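Local coordinates for protein beta-galactosidase (Trichoderma reesei, PDB 3OGV) that probably hydrolyses terminal non-reducing beta-D-galactose residues in beta-D-galactosides, as a member of glycosyl hydrolase family 35, at residues A[41-46]-A[319-324]; A[71-76]-A[109-114]. All coordinates share one frame; numbering follows the deposited sequence.

Interaction 1 (A[41-46]-A[319-324]). With PTQ (2-phenylethyl 1-thio-beta-D-galactopyranoside), chain E.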
loop_
_atom_site.group_PDB
_atom_site.type_symbol
_atom_site.label_atom_id
_atom_site.label_comp_id
_atom_site.label_asym_id
_atom_site.label_seq_id
_atom_site.Cartn_x
_atom_site.Cartn_y
_atom_site.Cartn_z
ATOM N N VAL A 41 14.914 -4.334 -16.395
ATOM C CA VAL A 41 14.957 -4.167 -14.954
ATOM C C VAL A 41 13.507 -4.079 -14.503
ATOM O O VAL A 41 12.752 -3.192 -14.904
ATOM C CB VAL A 41 15.627 -2.829 -14.542
ATOM C CG1 VAL A 41 15.507 -2.605 -13.077
ATOM C CG2 VAL A 41 17.104 -2.813 -14.963
ATOM N N ILE A 42 13.030 -5.036 -13.688
ATOM C CA ILE A 42 11.653 -4.970 -13.118
ATOM C C ILE A 42 11.677 -4.038 -11.939
ATOM O O ILE A 42 12.405 -4.262 -10.987
ATOM C CB ILE A 42 11.223 -6.378 -12.699
ATOM C CG1 ILE A 42 11.098 -7.294 -13.909
ATOM C CG2 ILE A 42 9.914 -6.334 -11.908
ATOM C CD1 ILE A 42 10.030 -6.939 -14.938
ATOM N N PHE A 43 10.898 -2.972 -12.080
ATOM C CA PHE A 43 10.787 -1.990 -10.995
ATOM C C PHE A 43 9.273 -1.872 -10.764
ATOM O O PHE A 43 8.503 -1.497 -11.646
ATOM C CB PHE A 43 11.447 -0.614 -11.451
ATOM C CG PHE A 43 11.889 0.251 -10.334
ATOM C CD1 PHE A 43 11.606 0.024 -8.988
ATOM C CD2 PHE A 43 12.726 1.349 -10.634
ATOM C CE1 PHE A 43 12.135 0.837 -7.981
ATOM C CE2 PHE A 43 13.249 2.191 -9.635
ATOM C CZ PHE A 43 12.993 1.932 -8.328
ATOM N N SER A 44 8.912 -2.340 -9.549
ATOM C CA SER A 44 7.508 -2.662 -9.228
ATOM C C SER A 44 7.120 -1.933 -7.938
ATOM O O SER A 44 7.919 -1.640 -7.077
ATOM C CB SER A 44 7.491 -4.197 -8.957
ATOM O OG SER A 44 6.153 -4.626 -8.590
ATOM N N GLY A 45 5.790 -1.728 -7.972
ATOM C CA GLY A 45 5.172 -1.122 -6.696
ATOM C C GLY A 45 4.021 -2.068 -6.204
ATOM O O GLY A 45 3.263 -2.556 -6.961
ATOM N N GLU A 46 3.970 -2.118 -4.844
ATOM C CA GLU A 46 2.919 -2.972 -4.272
ATOM C C GLU A 46 1.596 -2.175 -4.217
ATOM O O GLU A 46 1.589 -1.031 -3.656
ATOM C CB GLU A 46 3.385 -3.365 -2.846
ATOM C CG GLU A 46 2.387 -4.365 -2.276
ATOM C CD GLU A 46 2.793 -5.812 -2.570
ATOM O OE1 GLU A 46 3.844 -6.101 -3.209
ATOM O OE2 GLU A 46 2.071 -6.734 -2.054
ATOM N N PHE A 319 12.871 -5.447 -8.330
ATOM C CA PHE A 319 12.857 -4.552 -7.140
ATOM C C PHE A 319 11.453 -4.073 -6.966
ATOM O O PHE A 319 10.938 -3.341 -7.810
ATOM C CB PHE A 319 13.869 -3.379 -7.474
ATOM C CG PHE A 319 14.136 -2.419 -6.382
ATOM C CD1 PHE A 319 14.000 -2.715 -5.101
ATOM C CD2 PHE A 319 14.608 -1.168 -6.771
ATOM C CE1 PHE A 319 14.297 -1.775 -4.104
ATOM C CE2 PHE A 319 14.952 -0.224 -5.830
ATOM C CZ PHE A 319 14.809 -0.522 -4.484
ATOM N N ASN A 320 10.815 -4.460 -5.855
ATOM C CA ASN A 320 9.416 -4.076 -5.558
ATOM C C ASN A 320 9.334 -3.350 -4.246
ATOM O O ASN A 320 9.875 -3.721 -3.234
ATOM C CB ASN A 320 8.543 -5.362 -5.423
ATOM C CG ASN A 320 7.101 -5.066 -5.093
ATOM O OD1 ASN A 320 6.412 -4.279 -5.794
ATOM N ND2 ASN A 320 6.625 -5.657 -3.991
ATOM N N ILE A 321 8.687 -2.187 -4.354
ATOM C CA ILE A 321 8.511 -1.240 -3.179
ATOM C C ILE A 321 7.140 -1.485 -2.466
ATOM O O ILE A 321 6.093 -1.288 -3.036
ATOM C CB ILE A 321 8.569 0.218 -3.718
ATOM C CG1 ILE A 321 9.908 0.480 -4.490
ATOM C CG2 ILE A 321 8.418 1.197 -2.526
ATOM C CD1 ILE A 321 11.184 0.092 -3.800
ATOM N N TYR A 322 7.309 -1.937 -1.209
ATOM C CA TYR A 322 6.126 -2.301 -0.383
ATOM C C TYR A 322 6.033 -1.233 0.728
ATOM O O TYR A 322 6.951 -1.086 1.533
ATOM C CB TYR A 322 6.417 -3.662 0.278
ATOM C CG TYR A 322 5.185 -4.173 1.072
ATOM C CD1 TYR A 322 4.823 -3.569 2.268
ATOM C CD2 TYR A 322 4.418 -5.218 0.579
ATOM C CE1 TYR A 322 3.648 -4.018 2.950
ATOM C CE2 TYR A 322 3.260 -5.699 1.257
ATOM C CZ TYR A 322 2.894 -5.007 2.417
ATOM O OH TYR A 322 1.705 -5.466 3.046
ATOM N N MET A 323 4.938 -0.455 0.762
ATOM C CA MET A 323 3.837 -0.271 -0.197
ATOM C C MET A 323 4.165 0.898 -1.204
ATOM O O MET A 323 4.978 1.779 -0.799
ATOM C CB MET A 323 2.542 0.153 0.532
ATOM C CG MET A 323 1.953 -0.939 1.473
ATOM S SD MET A 323 1.609 -2.510 0.660
ATOM C CE MET A 323 0.171 -2.074 -0.383
ATOM N N THR A 324 3.564 0.853 -2.350
ATOM C CA THR A 324 3.606 2.054 -3.259
ATOM C C THR A 324 2.273 2.804 -3.149
ATOM O O THR A 324 2.323 4.043 -3.003
ATOM C CB THR A 324 3.949 1.641 -4.701
ATOM O OG1 THR A 324 5.294 1.113 -4.599
ATOM C CG2 THR A 324 3.972 2.840 -5.611
HETATM C C1 PTQ E . 6.567 -8.544 5.273
HETATM O O1 PTQ E . 6.289 -7.498 6.239
HETATM S S1 PTQ E . 7.651 -9.746 6.153
HETATM C C2 PTQ E . 5.353 -9.249 4.772
HETATM O O2 PTQ E . 5.647 -10.185 3.774
HETATM C C3 PTQ E . 4.245 -8.299 4.316
HETATM O O3 PTQ E . 3.057 -9.005 4.106
HETATM C C4 PTQ E . 4.076 -7.161 5.304
HETATM O O4 PTQ E . 3.482 -7.765 6.498
HETATM C C5 PTQ E . 5.340 -6.468 5.670
HETATM O O5 PTQ E . 4.451 -4.387 6.334
HETATM C C6 PTQ E . 5.387 -5.451 6.763
HETATM C C7 PTQ E . 9.088 -8.714 6.535
HETATM C C8 PTQ E . 10.034 -9.354 7.516
HETATM C C9 PTQ E . 11.171 -8.471 7.844
HETATM C C10 PTQ E . 11.070 -7.580 8.907
HETATM C C11 PTQ E . 12.154 -6.708 9.147
HETATM C C12 PTQ E . 13.292 -6.751 8.312
HETATM C C13 PTQ E . 13.321 -7.627 7.254
HETATM C C14 PTQ E . 12.282 -8.425 6.991
#

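Interaction 2 (A[71-76]-A[109-114]). With PTQ (2-phenylethyl 1-thio-beta-D-galactopyranoside), chain E.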
loop_
_atom_site.group_PDB
_atom_site.type_symbol
_atom_site.label_atom_id
_atom_site.label_comp_id
_atom_site.label_asym_id
_atom_site.label_seq_id
_atom_site.Cartn_x
_atom_site.Cartn_y
_atom_site.Cartn_z
ATOM N N ASN A 71 7.433 -0.593 -14.266
ATOM C CA ASN A 71 6.781 -1.446 -15.275
ATOM C C ASN A 71 5.866 -2.548 -14.716
ATOM O O ASN A 71 5.240 -3.233 -15.488
ATOM C CB ASN A 71 7.857 -2.093 -16.211
ATOM C CG ASN A 71 8.992 -2.671 -15.460
ATOM O OD1 ASN A 71 8.890 -3.214 -14.370
ATOM N ND2 ASN A 71 10.229 -2.505 -16.019
ATOM N N THR A 72 5.871 -2.642 -13.368
ATOM C CA THR A 72 5.174 -3.798 -12.733
ATOM C C THR A 72 4.521 -3.274 -11.456
ATOM O O THR A 72 4.920 -2.316 -10.834
ATOM C CB THR A 72 6.275 -4.841 -12.418
ATOM O OG1 THR A 72 6.907 -5.222 -13.637
ATOM C CG2 THR A 72 5.719 -6.094 -11.765
ATOM N N VAL A 73 3.454 -4.039 -11.100
ATOM C CA VAL A 73 2.774 -3.962 -9.770
ATOM C C VAL A 73 2.729 -5.399 -9.178
ATOM O O VAL A 73 2.445 -6.332 -9.908
ATOM C CB VAL A 73 1.377 -3.311 -9.959
ATOM C CG1 VAL A 73 0.398 -3.628 -8.765
ATOM C CG2 VAL A 73 1.544 -1.771 -10.081
ATOM N N SER A 74 2.989 -5.376 -7.891
ATOM C CA SER A 74 2.846 -6.608 -7.101
ATOM C C SER A 74 1.593 -6.519 -6.257
ATOM O O SER A 74 1.356 -5.450 -5.673
ATOM C CB SER A 74 4.141 -6.769 -6.290
ATOM O OG SER A 74 4.022 -7.782 -5.279
ATOM N N PHE A 75 0.812 -7.618 -6.139
ATOM C CA PHE A 75 -0.402 -7.549 -5.357
ATOM C C PHE A 75 -0.655 -8.803 -4.593
ATOM O O PHE A 75 -0.348 -9.911 -5.053
ATOM C CB PHE A 75 -1.636 -7.280 -6.273
ATOM C CG PHE A 75 -1.994 -8.409 -7.198
ATOM C CD1 PHE A 75 -1.378 -8.609 -8.431
ATOM C CD2 PHE A 75 -3.128 -9.250 -6.878
ATOM C CE1 PHE A 75 -1.740 -9.645 -9.278
ATOM C CE2 PHE A 75 -3.457 -10.300 -7.742
ATOM C CZ PHE A 75 -2.806 -10.513 -8.964
ATOM N N TYR A 76 -1.215 -8.638 -3.406
ATOM C CA TYR A 76 -1.831 -9.749 -2.629
ATOM C C TYR A 76 -3.229 -9.981 -3.004
ATOM O O TYR A 76 -3.987 -9.053 -3.417
ATOM C CB TYR A 76 -1.712 -9.485 -1.131
ATOM C CG TYR A 76 -0.363 -9.623 -0.485
ATOM C CD1 TYR A 76 0.472 -10.779 -0.708
ATOM C CD2 TYR A 76 0.103 -8.739 0.481
ATOM C CE1 TYR A 76 1.682 -10.907 -0.016
ATOM C CE2 TYR A 76 1.254 -8.844 1.173
ATOM C CZ TYR A 76 2.061 -9.991 0.890
ATOM O OH TYR A 76 3.245 -10.061 1.560
ATOM N N ILE A 109 1.154 -2.072 -17.673
ATOM C CA ILE A 109 1.867 -2.575 -16.445
ATOM C C ILE A 109 1.721 -4.119 -16.421
ATOM O O ILE A 109 0.662 -4.656 -16.708
ATOM C CB ILE A 109 1.186 -1.943 -15.164
ATOM C CG1 ILE A 109 1.554 -0.445 -15.126
ATOM C CG2 ILE A 109 1.568 -2.684 -13.889
ATOM C CD1 ILE A 109 2.960 -0.123 -14.807
ATOM N N TYR A 110 2.832 -4.766 -16.025
ATOM C CA TYR A 110 2.834 -6.241 -15.784
ATOM C C TYR A 110 2.599 -6.432 -14.268
ATOM O O TYR A 110 2.763 -5.548 -13.448
ATOM C CB TYR A 110 4.142 -6.856 -16.212
ATOM C CG TYR A 110 4.259 -6.856 -17.732
ATOM C CD1 TYR A 110 3.362 -7.554 -18.502
ATOM C CD2 TYR A 110 5.350 -6.180 -18.346
ATOM C CE1 TYR A 110 3.488 -7.636 -19.940
ATOM C CE2 TYR A 110 5.423 -6.292 -19.751
ATOM C CZ TYR A 110 4.544 -6.969 -20.483
ATOM O OH TYR A 110 4.666 -7.014 -21.890
ATOM N N LEU A 111 2.228 -7.709 -13.925
ATOM C CA LEU A 111 1.879 -7.987 -12.507
ATOM C C LEU A 111 2.665 -9.164 -11.917
ATOM O O LEU A 111 2.837 -10.219 -12.597
ATOM C CB LEU A 111 0.388 -8.308 -12.419
ATOM C CG LEU A 111 -0.581 -7.146 -12.775
ATOM C CD1 LEU A 111 -2.006 -7.668 -12.754
ATOM C CD2 LEU A 111 -0.387 -5.972 -11.829
ATOM N N LEU A 112 3.021 -9.052 -10.651
ATOM C CA LEU A 112 3.503 -10.137 -9.802
ATOM C C LEU A 112 2.320 -10.508 -8.861
ATOM O O LEU A 112 1.937 -9.651 -8.027
ATOM C CB LEU A 112 4.721 -9.641 -9.005
ATOM C CG LEU A 112 5.057 -10.442 -7.694
ATOM C CD1 LEU A 112 5.174 -11.942 -7.934
ATOM C CD2 LEU A 112 6.410 -9.910 -7.153
ATOM N N ALA A 113 1.762 -11.688 -9.079
ATOM C CA ALA A 113 0.581 -12.108 -8.253
ATOM C C ALA A 113 1.026 -12.863 -7.013
ATOM O O ALA A 113 1.889 -13.803 -7.137
ATOM C CB ALA A 113 -0.227 -13.038 -9.116
ATOM N N ARG A 114 0.501 -12.487 -5.871
ATOM C CA ARG A 114 0.943 -13.051 -4.584
ATOM C C ARG A 114 -0.349 -13.484 -3.828
ATOM O O ARG A 114 -0.791 -12.735 -2.910
ATOM C CB ARG A 114 1.809 -12.078 -3.759
ATOM C CG ARG A 114 2.876 -11.390 -4.687
ATOM C CD ARG A 114 4.006 -10.801 -3.924
ATOM N NE ARG A 114 3.657 -9.806 -2.921
ATOM C CZ ARG A 114 4.321 -9.565 -1.818
ATOM N NH1 ARG A 114 5.267 -10.371 -1.315
ATOM N NH2 ARG A 114 3.994 -8.500 -1.035
HETATM C C1 PTQ E . 6.567 -8.544 5.273
HETATM O O1 PTQ E . 6.289 -7.498 6.239
HETATM S S1 PTQ E . 7.651 -9.746 6.153
HETATM C C2 PTQ E . 5.353 -9.249 4.772
HETATM O O2 PTQ E . 5.647 -10.185 3.774
HETATM C C3 PTQ E . 4.245 -8.299 4.316
HETATM O O3 PTQ E . 3.057 -9.005 4.106
HETATM C C4 PTQ E . 4.076 -7.161 5.304
HETATM O O4 PTQ E . 3.482 -7.765 6.498
HETATM C C5 PTQ E . 5.340 -6.468 5.670
HETATM O O5 PTQ E . 4.451 -4.387 6.334
HETATM C C6 PTQ E . 5.387 -5.451 6.763
HETATM C C7 PTQ E . 9.088 -8.714 6.535
HETATM C C8 PTQ E . 10.034 -9.354 7.516
HETATM C C9 PTQ E . 11.171 -8.471 7.844
HETATM C C10 PTQ E . 11.070 -7.580 8.907
HETATM C C11 PTQ E . 12.154 -6.708 9.147
HETATM C C12 PTQ E . 13.292 -6.751 8.312
HETATM C C13 PTQ E . 13.321 -7.627 7.254
HETATM C C14 PTQ E . 12.282 -8.425 6.991
#

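Interaction 1 (A[41-46]-A[319-324])
F319 opens the contact by laying its ring alongside that of F43. Both point the same way and their planes lie 16° apart, yet the rings are slid so far that they barely overlap; the nearest atoms, F43 CE1 and F319 CD2, are 3.4 Å apart. The backbones run parallel, F319 bonding to I42 O and S44 N, and I321 to S44 O and E46 N.

N320 turns to the other face of the sheet. With its CG anti to the backbone N (chi1 179°) the amide reaches between S44 OG and the E46 carboxylate and is gripped at both ends: S44 OG donates to N320 OD1 from above the carbonyl plane at 2.8 Å, while N320 ND2 bonds to E46 OE1, which lies close to the amide plane, at 2.9 Å, nearly along the C-O axis. Together with the bond from ND2 to V277 O, these probably set which way round the amide sits.

I321 O accepts from E46 N and, from the opposite face of its plane, from T324 OG1. Beyond it Y322 sets CD2 3.6 Å from E46 CD, its CE1 near the bound thiogalactoside and its OH bonded to Y342. A cis peptide leads to M323, whose SD sits over the centre of the Y322 ring and 3.6 Å from E46 CG. T324 N closes on E46 O at 3.0 Å.

Helix 301-313 packs against F319 and I321 through Y308, strand 72-76 flanks strand 38-47 with S74 bonded to E46 OE1, and strand 275-280 borders strand 318-321, as parallel neighbours in a TIM barrel.

Interaction 2 (A[71-76]-A[109-114])
Y76 offers one face of its phenol ring to the guanidinium of R114, a cation-pi stack with centres 4.0 Å apart and planes at 17°. R114 NH2 comes over the ring at 3.1 Å from Y76 CZ, and the carbonyl R114 O meets the ring at its edge, in plane, 3.2 Å from Y76 CD1. The arginine chain bends at chi3 (-58°) as it passes S74 OG, itself bonded to E46, and the flat end then settles on the ring. Salt bridges to E46 and E278 hold that end, so the rotation of the guanidinium against the tyrosine ring is probably fixed. The phenol oxygen looks into the pocket: O3 of the bound thiogalactoside donates to Y76 OH at 2.8 Å, and N179 bonds to the same oxygen. Replacing Y76 by an alanine would probably strip the guanidinium of its aromatic cover and leave the sugar O3 without this acceptor.

Away from the site, the face that carries V73, F75, L111 and A113 is apolar. F75 takes the crowded position between its backbone N and carbonyl carbon (chi1 68°), which swings its ring back over the neighbouring strand; A113 CA lies over that ring, 3.5 Å from F75 CE1. V73 and L111 run side by side, V73 CB touching L111 CD2 at 3.7 Å, and V73 CG2 also meets I109 CG2. Five backbone bonds, from Y110 N to N71 O through R114 N to F75 O, keep the strands in parallel register.

Helix 98-107 packs on V73, F75 and L111, helix 58-66 on V73 and I109, while strand 38-47 lies beside strand 72-76 within the barrel sheet.

How the interactions relate
From the N terminus, the chain first lays down 41-46, then passes through helix 58-66 to 71-76. Helix 98-107 carries it to 109-114, where interaction 2 closes a short loop of 32 intervening residues, a beta-alpha-beta crossover. Interaction 1 closes much later, at 319-324, with 272 residues between its segments, so interaction 2 nests wholly inside its loop. The long closure joins an early strand of the barrel to a late one, the step that rounds a TIM barrel, whereas the short one joins successive strands. E46 is the hinge between the two, its OE2 on R114 and its OE1 on S74, and both contacts touch the bound galactoside, uniting distant parts of the chain at one pocket.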